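Local coordinates for protein MGS-M5 (Unidentified, PDB 4Q3N) that probably catalyses the NAD-dependent interconversion of pyruvate and L-lactate, as expected of an L-lactate dehydrogenase with a Rossmann-type nucleotide domain, at residues V9-F13 and V14-Y18; S147-T150 and A151-R154; D208-H211 and I212-V216; V216-A219 and A220-I223; L288-E292 and K293-Q297. One frame throughout, in Å; residues are numbered along the deposited sequence. Where two conformers were deposited one is given.

Interaction 1 of 5, residues V9-F13 and V14-Y18; sequences VGTGF and VGMSY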
# COMPACT_ATOMS: atom_id res chain seq x y z
N VAL A 9 -20.33 3.01 -15.44
CA VAL A 9 -21.47 2.73 -16.34
C VAL A 9 -20.96 1.79 -17.45
O VAL A 9 -20.12 2.18 -18.27
CB VAL A 9 -22.08 4.02 -16.98
CG1 VAL A 9 -23.27 3.64 -17.97
CG2 VAL A 9 -22.47 4.99 -15.91
N GLY A 10 -21.47 0.57 -17.46
CA GLY A 10 -21.14 -0.43 -18.49
C GLY A 10 -20.24 -1.42 -17.79
O GLY A 10 -19.14 -1.07 -17.37
N THR A 11 -20.69 -2.65 -17.60
CA THR A 11 -19.81 -3.57 -16.89
C THR A 11 -19.20 -4.62 -17.86
O THR A 11 -19.25 -5.80 -17.61
CB THR A 11 -20.56 -4.28 -15.71
OG1 THR A 11 -21.72 -4.94 -16.22
CG2 THR A 11 -21.02 -3.30 -14.64
N GLY A 12 -18.63 -4.18 -18.98
CA GLY A 12 -17.90 -5.10 -19.85
C GLY A 12 -16.46 -5.21 -19.27
O GLY A 12 -16.23 -4.73 -18.17
N PHE A 13 -15.51 -5.79 -20.01
CA PHE A 13 -14.21 -6.00 -19.39
C PHE A 13 -13.46 -4.71 -19.11
O PHE A 13 -12.67 -4.68 -18.19
CB PHE A 13 -13.36 -6.95 -20.24
CG PHE A 13 -13.94 -8.34 -20.28
CD1 PHE A 13 -13.85 -9.16 -19.17
CD2 PHE A 13 -14.64 -8.78 -21.38
CE1 PHE A 13 -14.41 -10.44 -19.18
CE2 PHE A 13 -15.20 -10.06 -21.39
CZ PHE A 13 -15.10 -10.87 -20.27
N VAL A 14 -13.70 -3.64 -19.86
CA VAL A 14 -13.02 -2.37 -19.49
C VAL A 14 -13.53 -1.84 -18.14
O VAL A 14 -12.74 -1.59 -17.21
CB VAL A 14 -13.20 -1.29 -20.60
CG1 VAL A 14 -12.70 0.05 -20.12
CG2 VAL A 14 -12.45 -1.71 -21.90
N GLY A 15 -14.84 -1.74 -17.98
CA GLY A 15 -15.37 -1.19 -16.74
C GLY A 15 -15.01 -2.08 -15.55
O GLY A 15 -14.71 -1.59 -14.44
N MET A 16 -15.04 -3.40 -15.76
CA MET A 16 -14.86 -4.30 -14.62
C MET A 16 -13.35 -4.48 -14.28
O MET A 16 -13.02 -4.71 -13.14
CB MET A 16 -15.52 -5.66 -14.85
CG MET A 16 -17.08 -5.57 -14.83
SD MET A 16 -17.69 -4.82 -13.31
CE MET A 16 -16.86 -5.76 -11.97
N SER A 17 -12.47 -4.41 -15.27
CA SER A 17 -11.04 -4.45 -14.98
C SER A 17 -10.67 -3.20 -14.18
O SER A 17 -9.96 -3.25 -13.18
CB SER A 17 -10.26 -4.53 -16.29
OG SER A 17 -10.43 -5.82 -16.87
N TYR A 18 -11.26 -2.08 -14.57
CA TYR A 18 -11.11 -0.85 -13.80
C TYR A 18 -11.62 -1.03 -12.35
O TYR A 18 -10.89 -0.74 -11.37
CB TYR A 18 -11.89 0.27 -14.51
CG TYR A 18 -12.09 1.53 -13.66
CD1 TYR A 18 -11.02 2.21 -13.08
CD2 TYR A 18 -13.36 2.05 -13.48
CE1 TYR A 18 -11.22 3.41 -12.31
CE2 TYR A 18 -13.59 3.25 -12.74
CZ TYR A 18 -12.51 3.92 -12.17
OH TYR A 18 -12.73 5.08 -11.44
O HOH W 1 -16.97 -1.99 -19.89

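Interaction 2 of 5, residues S147-T150 and A151-R154; sequences SLDT and ARLR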
# COMPACT_ATOMS: atom_id res chain seq x y z
N SER A 147 -3.53 8.28 -22.16
CA SER A 147 -2.85 7.86 -20.91
C SER A 147 -2.30 6.43 -21.04
O SER A 147 -1.17 6.16 -20.67
CB SER A 147 -3.83 7.96 -19.72
OG SER A 147 -5.01 7.18 -20.03
N LEU A 148 -3.08 5.52 -21.60
CA LEU A 148 -2.60 4.14 -21.80
C LEU A 148 -1.53 4.06 -22.90
O LEU A 148 -0.55 3.30 -22.77
CB LEU A 148 -3.78 3.20 -22.16
CG LEU A 148 -3.44 1.76 -22.60
CD1 LEU A 148 -2.70 0.94 -21.46
CD2 LEU A 148 -4.67 1.05 -23.13
N ASP A 149 -1.71 4.78 -23.99
CA ASP A 149 -0.68 4.80 -25.03
C ASP A 149 0.65 5.25 -24.41
O ASP A 149 1.71 4.76 -24.76
CB ASP A 149 -1.07 5.74 -26.20
CG ASP A 149 -2.46 5.43 -26.75
OD1 ASP A 149 -2.56 4.53 -27.57
OD2 ASP A 149 -3.46 6.00 -26.26
N THR A 150 0.56 6.22 -23.54
CA THR A 150 1.73 6.77 -22.84
C THR A 150 2.39 5.71 -21.92
O THR A 150 3.63 5.54 -21.92
CB THR A 150 1.33 8.02 -22.03
OG1 THR A 150 1.00 9.09 -22.97
CG2 THR A 150 2.51 8.48 -21.10
N ALA A 151 1.58 4.96 -21.18
CA ALA A 151 2.12 3.86 -20.38
C ALA A 151 2.78 2.81 -21.25
O ALA A 151 3.76 2.21 -20.86
CB ALA A 151 1.01 3.20 -19.53
N ARG A 152 2.22 2.55 -22.43
CA ARG A 152 2.83 1.62 -23.35
C ARG A 152 4.19 2.12 -23.82
O ARG A 152 5.15 1.37 -23.93
CB ARG A 152 1.91 1.39 -24.58
CG ARG A 152 0.62 0.64 -24.22
CD ARG A 152 -0.32 0.47 -25.45
NE ARG A 152 -1.37 -0.52 -25.17
CZ ARG A 152 -2.60 -0.39 -25.64
NH1 ARG A 152 -2.97 0.68 -26.38
NH2 ARG A 152 -3.46 -1.32 -25.35
N LEU A 153 4.22 3.38 -24.20
CA LEU A 153 5.48 4.02 -24.60
C LEU A 153 6.57 3.90 -23.51
O LEU A 153 7.71 3.53 -23.78
CB LEU A 153 5.25 5.52 -24.86
CG LEU A 153 6.47 6.39 -25.17
CD1 LEU A 153 7.04 6.00 -26.54
CD2 LEU A 153 6.09 7.87 -25.19
N ARG A 154 6.20 4.22 -22.27
CA ARG A 154 7.15 4.12 -21.15
C ARG A 154 7.62 2.68 -20.97
O ARG A 154 8.83 2.42 -20.82
CB ARG A 154 6.51 4.64 -19.87
CG ARG A 154 5.98 6.06 -20.01
CD ARG A 154 5.13 6.43 -18.81
NE ARG A 154 5.96 6.80 -17.68
CZ ARG A 154 5.47 7.22 -16.52
NH1 ARG A 154 4.16 7.33 -16.35
NH2 ARG A 154 6.31 7.56 -15.54
O HOH W 2 -1.18 2.49 -27.81

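Interaction 3 of 5, residues D208-H211 and I212-V216; sequences DLEH and IYLKV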
# COMPACT_ATOMS: atom_id res chain seq x y z
N ASP A 208 15.60 3.03 -33.02
CA ASP A 208 14.70 2.34 -32.12
C ASP A 208 13.44 3.17 -31.90
O ASP A 208 12.38 2.63 -31.55
CB ASP A 208 15.41 2.05 -30.76
CG ASP A 208 16.61 1.16 -30.93
OD1 ASP A 208 16.59 0.27 -31.85
OD2 ASP A 208 17.59 1.37 -30.19
N LEU A 209 13.57 4.49 -32.05
CA LEU A 209 12.48 5.39 -31.70
C LEU A 209 11.30 5.16 -32.64
O LEU A 209 10.16 5.09 -32.21
CB LEU A 209 12.92 6.86 -31.78
CG LEU A 209 14.02 7.28 -30.78
CD1 LEU A 209 14.30 8.80 -30.85
CD2 LEU A 209 13.69 6.81 -29.39
N GLU A 210 11.58 5.07 -33.93
CA GLU A 210 10.51 4.87 -34.91
C GLU A 210 9.90 3.50 -34.67
O GLU A 210 8.67 3.37 -34.70
CB GLU A 210 11.05 5.01 -36.35
CG GLU A 210 9.98 4.93 -37.49
CD GLU A 210 8.93 6.04 -37.45
OE1 GLU A 210 9.12 7.08 -36.76
OE2 GLU A 210 7.88 5.88 -38.11
N HIS A 211 10.72 2.51 -34.34
CA HIS A 211 10.19 1.19 -34.04
C HIS A 211 9.24 1.23 -32.85
O HIS A 211 8.17 0.63 -32.87
CB HIS A 211 11.30 0.21 -33.72
CG HIS A 211 10.77 -1.14 -33.36
ND1 HIS A 211 10.76 -1.61 -32.07
CD2 HIS A 211 10.19 -2.09 -34.11
CE1 HIS A 211 10.22 -2.82 -32.05
NE2 HIS A 211 9.85 -3.13 -33.27
N ILE A 212 9.66 1.94 -31.81
CA ILE A 212 8.85 2.06 -30.60
C ILE A 212 7.50 2.74 -30.90
O ILE A 212 6.46 2.29 -30.41
CB ILE A 212 9.63 2.86 -29.47
CG1 ILE A 212 10.77 1.96 -28.95
CG2 ILE A 212 8.67 3.28 -28.36
CD1 ILE A 212 11.87 2.69 -28.01
N TYR A 213 7.53 3.79 -31.72
CA TYR A 213 6.27 4.43 -32.13
C TYR A 213 5.35 3.40 -32.81
O TYR A 213 4.17 3.29 -32.48
CB TYR A 213 6.54 5.64 -33.04
CG TYR A 213 5.36 6.04 -33.94
CD1 TYR A 213 4.23 6.72 -33.45
CD2 TYR A 213 5.39 5.73 -35.27
CE1 TYR A 213 3.15 7.06 -34.35
CE2 TYR A 213 4.37 6.05 -36.13
CZ TYR A 213 3.25 6.70 -35.68
OH TYR A 213 2.26 6.96 -36.62
N LEU A 214 5.91 2.62 -33.73
CA LEU A 214 5.11 1.59 -34.43
C LEU A 214 4.54 0.58 -33.45
O LEU A 214 3.36 0.22 -33.53
CB LEU A 214 5.97 0.88 -35.47
CG LEU A 214 6.49 1.78 -36.61
CD1 LEU A 214 7.30 1.05 -37.70
CD2 LEU A 214 5.33 2.53 -37.25
N LYS A 215 5.36 0.16 -32.48
CA LYS A 215 4.88 -0.79 -31.45
C LYS A 215 3.72 -0.21 -30.67
O LYS A 215 2.74 -0.89 -30.35
CB LYS A 215 6.02 -1.13 -30.44
CG LYS A 215 7.07 -2.09 -30.95
CD LYS A 215 6.47 -3.49 -31.14
CE LYS A 215 5.99 -4.10 -29.80
NZ LYS A 215 7.06 -4.32 -28.76
N VAL A 216 3.86 1.05 -30.31
CA VAL A 216 2.77 1.70 -29.58
C VAL A 216 1.51 1.80 -30.43
O VAL A 216 0.40 1.49 -29.96
CB VAL A 216 3.21 3.11 -29.09
CG1 VAL A 216 2.00 3.91 -28.55
CG2 VAL A 216 4.29 2.98 -28.03

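Interaction 4 of 5, residues V216-A219 and A220-I223; sequences VRDA and AYEI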
# COMPACT_ATOMS: atom_id res chain seq x y z
N VAL A 216 3.86 1.05 -30.31
CA VAL A 216 2.77 1.70 -29.58
C VAL A 216 1.51 1.80 -30.43
O VAL A 216 0.40 1.49 -29.96
CB VAL A 216 3.21 3.11 -29.09
CG1 VAL A 216 2.00 3.91 -28.55
CG2 VAL A 216 4.29 2.98 -28.03
N ARG A 217 1.67 2.21 -31.69
CA ARG A 217 0.56 2.26 -32.65
C ARG A 217 -0.20 0.93 -32.82
O ARG A 217 -1.43 0.92 -32.92
CB ARG A 217 1.08 2.65 -34.05
CG ARG A 217 1.41 4.11 -34.28
CD ARG A 217 0.23 4.91 -34.85
NE ARG A 217 -0.65 4.17 -35.74
CZ ARG A 217 -0.57 4.18 -37.07
NH1 ARG A 217 0.36 4.88 -37.70
NH2 ARG A 217 -1.44 3.46 -37.78
N ASP A 218 0.54 -0.17 -32.83
CA ASP A 218 0.00 -1.50 -33.15
C ASP A 218 -0.40 -2.29 -31.91
O ASP A 218 -0.94 -3.39 -32.05
CB ASP A 218 1.05 -2.31 -33.90
CG ASP A 218 0.46 -3.44 -34.73
OD1 ASP A 218 -0.63 -3.29 -35.37
OD2 ASP A 218 1.16 -4.48 -34.80
N ALA A 219 -0.14 -1.74 -30.72
CA ALA A 219 -0.34 -2.49 -29.47
C ALA A 219 -1.76 -3.02 -29.25
O ALA A 219 -1.94 -4.20 -28.92
CB ALA A 219 0.08 -1.64 -28.26
N ALA A 220 -2.77 -2.18 -29.43
CA ALA A 220 -4.15 -2.65 -29.28
C ALA A 220 -4.47 -3.79 -30.23
O ALA A 220 -5.07 -4.80 -29.85
CB ALA A 220 -5.13 -1.50 -29.52
N TYR A 221 -4.14 -3.59 -31.50
CA TYR A 221 -4.41 -4.63 -32.49
C TYR A 221 -3.76 -5.94 -32.09
O TYR A 221 -4.33 -7.04 -32.23
CB TYR A 221 -3.88 -4.23 -33.88
CG TYR A 221 -4.14 -5.32 -34.88
CD1 TYR A 221 -3.26 -6.39 -35.03
CD2 TYR A 221 -5.27 -5.27 -35.70
CE1 TYR A 221 -3.52 -7.42 -35.97
CE2 TYR A 221 -5.52 -6.27 -36.63
CZ TYR A 221 -4.65 -7.34 -36.76
OH TYR A 221 -4.89 -8.31 -37.69
N GLU A 222 -2.52 -5.82 -31.65
CA GLU A 222 -1.72 -6.98 -31.30
C GLU A 222 -2.40 -7.77 -30.16
O GLU A 222 -2.51 -9.01 -30.22
CB GLU A 222 -0.31 -6.51 -30.91
CG GLU A 222 0.75 -7.54 -30.85
CD GLU A 222 0.85 -8.37 -32.12
OE1 GLU A 222 1.30 -7.83 -33.16
OE2 GLU A 222 0.46 -9.58 -32.05
N ILE A 223 -2.85 -7.05 -29.14
CA ILE A 223 -3.48 -7.69 -28.00
C ILE A 223 -4.83 -8.30 -28.42
O ILE A 223 -5.11 -9.47 -28.15
CB ILE A 223 -3.63 -6.71 -26.84
CG1 ILE A 223 -2.23 -6.42 -26.22
CG2 ILE A 223 -4.55 -7.32 -25.72
CD1 ILE A 223 -2.15 -5.05 -25.37
O HOH W 3 -3.58 -0.92 -32.64
O HOH W 4 -2.60 0.68 -30.21

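Interaction 5 of 5, residues L288-E292 and K293-Q297; sequences LKLNE and KENSQ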
# COMPACT_ATOMS: atom_id res chain seq x y z
N LEU A 288 3.19 22.26 -23.84
CA LEU A 288 4.58 21.95 -24.20
C LEU A 288 5.02 22.74 -25.40
O LEU A 288 4.20 23.03 -26.28
CB LEU A 288 4.75 20.45 -24.53
CG LEU A 288 4.27 19.53 -23.40
CD1 LEU A 288 4.24 18.07 -23.97
CD2 LEU A 288 5.24 19.67 -22.18
N LYS A 289 6.31 23.07 -25.48
CA LYS A 289 6.88 23.63 -26.72
C LYS A 289 7.09 22.46 -27.70
O LYS A 289 7.99 21.66 -27.50
CB LYS A 289 8.22 24.36 -26.48
CG LYS A 289 8.16 25.74 -25.79
CD LYS A 289 9.50 26.51 -26.02
CE LYS A 289 9.37 28.04 -25.89
NZ LYS A 289 9.47 28.63 -24.51
N LEU A 290 6.28 22.36 -28.74
CA LEU A 290 6.38 21.25 -29.68
C LEU A 290 7.32 21.64 -30.78
O LEU A 290 7.38 22.82 -31.11
CB LEU A 290 5.01 20.89 -30.27
CG LEU A 290 3.99 20.43 -29.26
CD1 LEU A 290 2.66 19.99 -29.98
CD2 LEU A 290 4.53 19.33 -28.35
N ASN A 291 8.02 20.68 -31.39
CA ASN A 291 8.82 21.07 -32.56
C ASN A 291 7.90 21.09 -33.78
O ASN A 291 6.73 20.78 -33.69
CB ASN A 291 10.05 20.17 -32.76
CG ASN A 291 9.71 18.72 -33.07
OD1 ASN A 291 8.61 18.41 -33.49
ND2 ASN A 291 10.67 17.82 -32.84
N GLU A 292 8.44 21.49 -34.91
CA GLU A 292 7.63 21.69 -36.12
C GLU A 292 6.89 20.43 -36.55
O GLU A 292 5.69 20.47 -36.88
CB GLU A 292 8.55 22.20 -37.23
CG GLU A 292 7.92 22.40 -38.56
CD GLU A 292 8.92 22.94 -39.59
OE1 GLU A 292 9.99 23.44 -39.17
OE2 GLU A 292 8.64 22.85 -40.81
N LYS A 293 7.59 19.30 -36.55
CA LYS A 293 6.95 18.03 -36.87
C LYS A 293 5.78 17.71 -35.94
O LYS A 293 4.68 17.41 -36.39
CB LYS A 293 7.99 16.90 -36.82
CG LYS A 293 7.41 15.51 -37.01
CD LYS A 293 8.51 14.44 -37.04
CE LYS A 293 7.92 13.02 -37.08
NZ LYS A 293 8.93 11.91 -37.19
N GLU A 294 6.00 17.80 -34.63
CA GLU A 294 4.97 17.45 -33.64
C GLU A 294 3.76 18.39 -33.73
O GLU A 294 2.61 17.98 -33.59
CB GLU A 294 5.58 17.51 -32.22
CG GLU A 294 6.62 16.47 -32.01
CD GLU A 294 7.57 16.82 -30.85
OE1 GLU A 294 7.55 17.98 -30.36
OE2 GLU A 294 8.36 15.94 -30.47
N ASN A 295 4.04 19.67 -33.97
CA ASN A 295 2.94 20.62 -34.06
C ASN A 295 2.06 20.29 -35.27
O ASN A 295 0.82 20.35 -35.21
CB ASN A 295 3.48 22.05 -34.16
CG ASN A 295 2.50 23.07 -33.59
OD1 ASN A 295 1.85 22.81 -32.58
ND2 ASN A 295 2.39 24.21 -34.23
N SER A 296 2.72 19.96 -36.36
CA SER A 296 2.03 19.50 -37.56
C SER A 296 1.22 18.24 -37.26
O SER A 296 0.06 18.10 -37.69
CB SER A 296 3.03 19.25 -38.67
OG SER A 296 2.37 18.79 -39.81
N GLN A 297 1.81 17.31 -36.53
CA GLN A 297 1.12 16.06 -36.23
C GLN A 297 -0.08 16.33 -35.32
O GLN A 297 -1.12 15.69 -35.45
CB GLN A 297 2.06 15.03 -35.60
CG GLN A 297 3.18 14.50 -36.56
CD GLN A 297 4.12 13.59 -35.79
OE1 GLN A 297 4.77 14.00 -34.82
NE2 GLN A 297 4.12 12.32 -36.15

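Interaction 1 of 5, residues V9-F13 and V14-Y18
The glycine turn after strand 5-9 runs straight into helix 13-25, and Met-16 N binds Gly-12 O at 3.0 Å, nearly in line with the carbonyl bond, so that Gly-12 is the N-cap. Gly-15 packs under this turn. A CB there would clash with Gly-10 O. One water accepts from Gly-15 N at 2.9 Å and, weakly, from Gly-12 N.

Among the side chains, Met-16 lies alongside Thr-11, both pointing the same way. Its SD is 3.8 Å from Thr-11 CB, and its CG is 3.5 Å from Thr-11 O. Bends at chi2 (-55°) and chi3 lead the methionine end away, toward helix 38-49. Ser-17 folds back on the preceding turn. Its OG sits beside its own backbone N (chi1 -71°) and donates to Phe-13 O at 2.8 Å. Ser-17 N reaches the same oxygen from the opposite face of the carbonyl plane. The Phe-13 ring meets the Phe-13 ring of the second subunit.

Gly-10, Gly-12 and Gly-15 fit the GxGxxG pattern of Rossmann dinucleotide-binding domains, which probably serves NAD here. A bare Gly-15 lets the loop lie close on the helix start, and Gly-10 has backbone angles that a side chain would strain.

Interaction 2 of 5, residues S147-T150 and A151-R154
Leu-148 and Arg-152 make the main side-chain contact here, one turn apart on helix 147-161. A branched apolar side chain meets a flat charged group. Leu-148 CD2 lies over one face of the guanidinium, 3.5 Å from Arg-152 NH2 and displaced from the centre of the group toward that nitrogen. Arg-152 CG sits beside the backbone N (chi1 -68°), and the extended chain from there to NE carries the guanidinium back to Leu-148. Thr-150 CG2 makes a looser contact with Arg-154 CD at 4.0 Å.

The charged pair is less direct. Asp-149 OD1 comes near the guanidinium edge, 4.1 Å from Arg-152 NH1, beyond a salt bridge. The two planes are 74° apart. A water accepts from Arg-152 NH1 at 2.9 Å and also lies beside Asp-149 OD1. With an alanine at Arg-152, Leu-148 would probably lose its flat cover and the water its N-H donor.

Backbone bonds are regular, for example Arg-152 N to Leu-148 O at 2.9 Å.

Asp-149 OD2 binds His-176 ND1, which matches the aspartate-histidine pair of lactate dehydrogenases, so the turn probably borders the active site. Arg-154 NE binds Val-168 O, and His-50 of the second subunit touches Leu-148, Ala-151 and Arg-152. Leu-153 packs on strand 168-173, Arg-152 on helix 206-227 and Leu-148 on helix 232-246.

Interaction 3 of 5, residues D208-H211 and I212-V216
His-211 and Lys-215 lie side by side, one turn apart on helix 206-227, and point the same way. The imidazole meets the aliphatic part of the lysine, not its amine. His-211 CE1 is 3.4 Å from Lys-215 CG, and NE2 is 4.0 Å from Lys-215 CD. The histidine ring swings out anti to the backbone N (chi1 178°), along the helix toward the next turn. The lysine chain bends at chi2, chi3 and chi4. Its NZ ends 5.4 Å from His-211 NE2 and forms a salt bridge with Glu-156. His-211 ND1 has a weak hydrogen bond to Tyr-160 OH.

Glu-210 and Tyr-213 also lie side by side, pointing the same way. Glu-210 OE2 lies 3.8 Å from Tyr-213 CD2, with the carboxylate and the ring 43° apart. A bend at chi2 (63°) turns the carboxylate toward the ring. The tyrosine OH binds Arg-217 NH1.

Ile-212 takes another side. Its CG1 is 3.1 Å from Asp-208 O, and its side chain packs on Leu-153, Glu-156 and Tyr-160. Leu-214 CG rests 3.3 Å from Glu-210 O.

Each backbone N from Ile-212 to Lys-215 binds the carbonyl four residues back, Lys-215 N to His-211 O at 2.9 Å. This is a regular turn of an amphipathic helix in the alpha/beta C-terminal domain of the lactate/malate dehydrogenase family, with Ile-212 packed against helix 147-161 and exposed Glu-210, His-211 and Leu-214 turned outward.

Interaction 4 of 5, residues V216-A219 and A220-I223
Asp-218 and Glu-222 both carry CG anti to the backbone N (chi1 -158° and -166°), and a bend at the glutamate chi2 brings their carboxylates near each other. They sit at a kink in helix 206-227. Asp-218 OD2 is 3.7 Å from Glu-222 OE1, with the planes almost perpendicular at 81°. These like charges probably disfavour each other. Glu-222 OE2 has a salt bridge to Arg-226, which is likely to offset part of this.

The other oxygen, Asp-218 OD1, runs alongside Tyr-221 and is 3.7 Å from its CB. The carboxylate and the ring are nearly parallel, but the approach to the ring is oblique.

At the kink, neither Ala-220 N nor Tyr-221 N bonds to the preceding turn. Waters take their place. Regular bonding resumes with Glu-222 N to Asp-218 O at 2.9 Å and Ile-223 N to Ala-219 O at 3.0 Å. Ala-219 and Ile-223 pack on Arg-152 of helix 147-161 and on His-50 of the second subunit. The kinked turn therefore lies at a subunit interface.

One water donates to Arg-217 O at 2.8 Å and accepts from Tyr-221 N at 3.0 Å, while a second accepts from Ala-220 N at 3.0 Å.

Interaction 5 of 5, residues L288-E292 and K293-Q297
Glu-294 crosses the side chain of Asn-291, the N-cap residue of helix 292-311, at about a right angle. Glu-294 CB is 3.4 Å from Asn-291 OD1. Its CG, anti to the carbonyl carbon (chi1 -66°), comes within 3.1 Å of that oxygen. CD lies over the asparagine amide, 3.6 Å from Asn-291 CG. The amide and carboxylate planes are stacked, 28° apart. At the tip, OE1 accepts from Asn-291 N at 2.9 Å, met from above the carboxylate plane. It also accepts from Ser-185 OG. OE2 is 3.8 Å from Asn-291 ND2.

The return bond completes a capping box. Glu-294 N donates to Asn-291 OD1 at 2.9 Å, almost straight along the C=O direction. The box ties up two N-H groups at the helix start, one before it and one in its first turn. With an alanine in place of Glu-294, Asn-291 N would probably lose its acceptor and Ser-185 its partner, leaving the cap half made.

Leu-290 crosses the glutamate from the loop side, its CD2 3.9 Å from Glu-294 OE1.

The cap joins the loop after strand 281-285 to helix 292-311. Glu-294 touches Phe-181 of strand 181-182, Leu-290 packs on the loop residues Cys-183 and Tyr-263, and Asn-295 ND2 binds Asp-264.

All five contacts are local, so none closes a long loop, and none nests in or crosses another. Interaction 1 comes first and joins strand 5-9 to helix 13-25 in the nucleotide domain. The other four belong to the alpha/beta C-terminal domain. Interaction 2 is at the start of helix 147-161. Interactions 3 and 4 follow one another on helix 206-227 and share Val-216. Both touch interaction 2, so the two helices pack together: Leu-153 CD1 meets Ile-212 CG2 and Arg-152 CD meets Ala-219 CB. Interaction 5 caps helix 292-311, about 35 Å between centres from interaction 1. Interactions 1, 2 and 4 face the second subunit.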